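Alginate lyase (Bacteroides ovatus, PDB 3NNB) probably cleaves alginate, a polysaccharide of uronic acids, by beta-elimination. Local coordinates at residues Ala177-Glu182 / Ala234-Asn239. Residues are numbered along the deposited sequence; the frame is centred on the assembly and turned at random.
With NA (sodium ion), chain B.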
# COMPACT_ATOMS: atom_id res chain seq x y z
N ALA A 177 9.23 2.84 7.26
CA ALA A 177 9.13 3.08 8.72
C ALA A 177 10.22 2.29 9.45
O ALA A 177 10.81 2.80 10.41
CB ALA A 177 7.74 2.72 9.23
N MSE A 178 10.52 1.06 9.01
CA MSE A 178 11.63 0.27 9.59
C MSE A 178 12.98 0.96 9.37
O MSE A 178 13.80 1.12 10.29
CB MSE A 178 11.66 -1.16 9.09
CG MSE A 178 10.40 -1.93 9.46
SE MSE A 178 10.56 -3.84 9.23
CE MSE A 178 10.78 -3.85 7.33
N THR A 179 13.19 1.45 8.15
CA THR A 179 14.40 2.21 7.83
C THR A 179 14.59 3.38 8.77
O THR A 179 15.71 3.61 9.28
CB THR A 179 14.44 2.63 6.34
OG1 THR A 179 14.42 1.47 5.50
CG2 THR A 179 15.68 3.48 6.03
N LEU A 180 13.51 4.11 9.00
CA LEU A 180 13.48 5.30 9.88
C LEU A 180 13.83 4.99 11.35
O LEU A 180 14.30 5.87 12.09
CB LEU A 180 12.13 6.02 9.76
CG LEU A 180 11.80 6.73 8.47
CD1 LEU A 180 10.38 7.25 8.53
CD2 LEU A 180 12.83 7.84 8.14
N MSE A 181 13.61 3.75 11.76
CA MSE A 181 13.92 3.22 13.10
C MSE A 181 15.24 2.51 13.28
O MSE A 181 15.52 2.05 14.39
CB MSE A 181 12.84 2.17 13.48
CG MSE A 181 11.66 2.71 13.97
SE MSE A 181 10.66 1.11 14.55
CE MSE A 181 9.78 0.53 12.88
N GLU A 182 16.03 2.37 12.23
CA GLU A 182 17.24 1.55 12.28
C GLU A 182 18.23 2.03 13.35
O GLU A 182 18.93 1.22 13.95
CB GLU A 182 17.91 1.46 10.89
CG GLU A 182 17.16 0.55 9.97
CD GLU A 182 17.87 0.29 8.66
OE1 GLU A 182 18.99 0.79 8.48
OE2 GLU A 182 17.28 -0.42 7.82
N ALA A 234 12.71 -5.80 -3.38
CA ALA A 234 14.04 -6.02 -3.96
C ALA A 234 15.03 -5.01 -3.38
O ALA A 234 16.14 -5.39 -2.98
CB ALA A 234 13.98 -5.91 -5.53
N LEU A 235 14.64 -3.73 -3.30
CA LEU A 235 15.56 -2.70 -2.79
C LEU A 235 15.85 -2.95 -1.32
O LEU A 235 17.01 -2.85 -0.91
CB LEU A 235 15.00 -1.28 -2.96
CG LEU A 235 15.03 -0.80 -4.41
CD1 LEU A 235 14.19 0.48 -4.58
CD2 LEU A 235 16.50 -0.52 -4.81
N TYR A 236 14.83 -3.31 -0.54
CA TYR A 236 15.05 -3.52 0.90
C TYR A 236 16.04 -4.67 1.18
O TYR A 236 16.80 -4.62 2.14
CB TYR A 236 13.73 -3.80 1.62
CG TYR A 236 13.86 -3.92 3.11
CD1 TYR A 236 14.37 -2.85 3.87
CD2 TYR A 236 13.49 -5.07 3.78
CE1 TYR A 236 14.51 -2.94 5.27
CE2 TYR A 236 13.69 -5.19 5.16
CZ TYR A 236 14.16 -4.12 5.89
OH TYR A 236 14.29 -4.17 7.29
N THR A 237 16.01 -5.68 0.34
CA THR A 237 16.86 -6.87 0.47
C THR A 237 18.20 -6.76 -0.29
O THR A 237 18.93 -7.71 -0.35
CB THR A 237 16.11 -8.12 0.01
OG1 THR A 237 15.77 -8.04 -1.39
CG2 THR A 237 14.84 -8.32 0.82
N GLY A 238 18.51 -5.59 -0.84
CA GLY A 238 19.81 -5.35 -1.49
C GLY A 238 19.90 -5.73 -2.96
O GLY A 238 20.99 -5.76 -3.54
N ASN A 239 18.78 -6.03 -3.59
CA ASN A 239 18.75 -6.54 -4.95
C ASN A 239 18.42 -5.39 -5.89
O ASN A 239 17.32 -5.32 -6.45
CB ASN A 239 17.76 -7.69 -5.08
CG ASN A 239 17.93 -8.46 -6.37
OD1 ASN A 239 18.61 -8.02 -7.29
ND2 ASN A 239 17.28 -9.62 -6.44
NA NA B . 19.58 0.06 15.95
O HOH W 1 15.18 -1.84 8.49
O HOH W 2 20.35 -1.35 17.82
O HOH W 3 21.36 1.58 16.50
O HOH W 4 21.47 -0.84 14.54
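One water joins Glu182 to Tyr236. It donates a hydrogen bond of 2.6 Å to OE2 of Glu182 and is also hydrogen-bonded to Tyr236 OH at 2.8 Å. The water sits at the edge of the phenol ring, in its plane. The two segments are thus tied indirectly, through solvent, at the tip of the tyrosine. The other carboxylate oxygen of Glu182, OE1, forms a salt bridge with Lys192. With the two oxygens held by different partners, the rotation of the carboxylate is probably restrained.

The closest direct contact is made by Met178, a selenomethionine. Its CE methyl lies 3.5 Å from Tyr236 OH and 3.7 Å from CZ of the same ring, an oblique approach to the phenol end. The Met178 side chain bends at its last torsion (chi3 -64°), and it crosses Tyr236 at about a right angle. Tyr236 reaches out with CG anti to its own backbone N (chi1 -175°), which lets the ring span the gap between backbones whose closest CA atoms, those of Thr179 and Tyr236, are 9.0 Å apart. Thr179 OG1 makes a looser contact, 4.4 Å from Tyr236 CE1.

Thr237 is the first residue to leave helical geometry after Tyr236. The chain closes there in a Schellman motif, with Asn239 N bonded to Ala234 O at 2.8 Å and Gly238, at positive phi, as the C-prime residue. In the 177-182 segment, the backbone O of Glu182 binds the sodium ion at 2.4 Å, together with the backbone O atoms of Ser184 and Phe187 and three waters. The contact joins helices 171-180 and 221-236, consistent with the alpha/alpha toroid of this family. Helix 189-208 packs on Tyr236 through Met195 and Lys196, while Leu131 of helix 121-136 touches Met178.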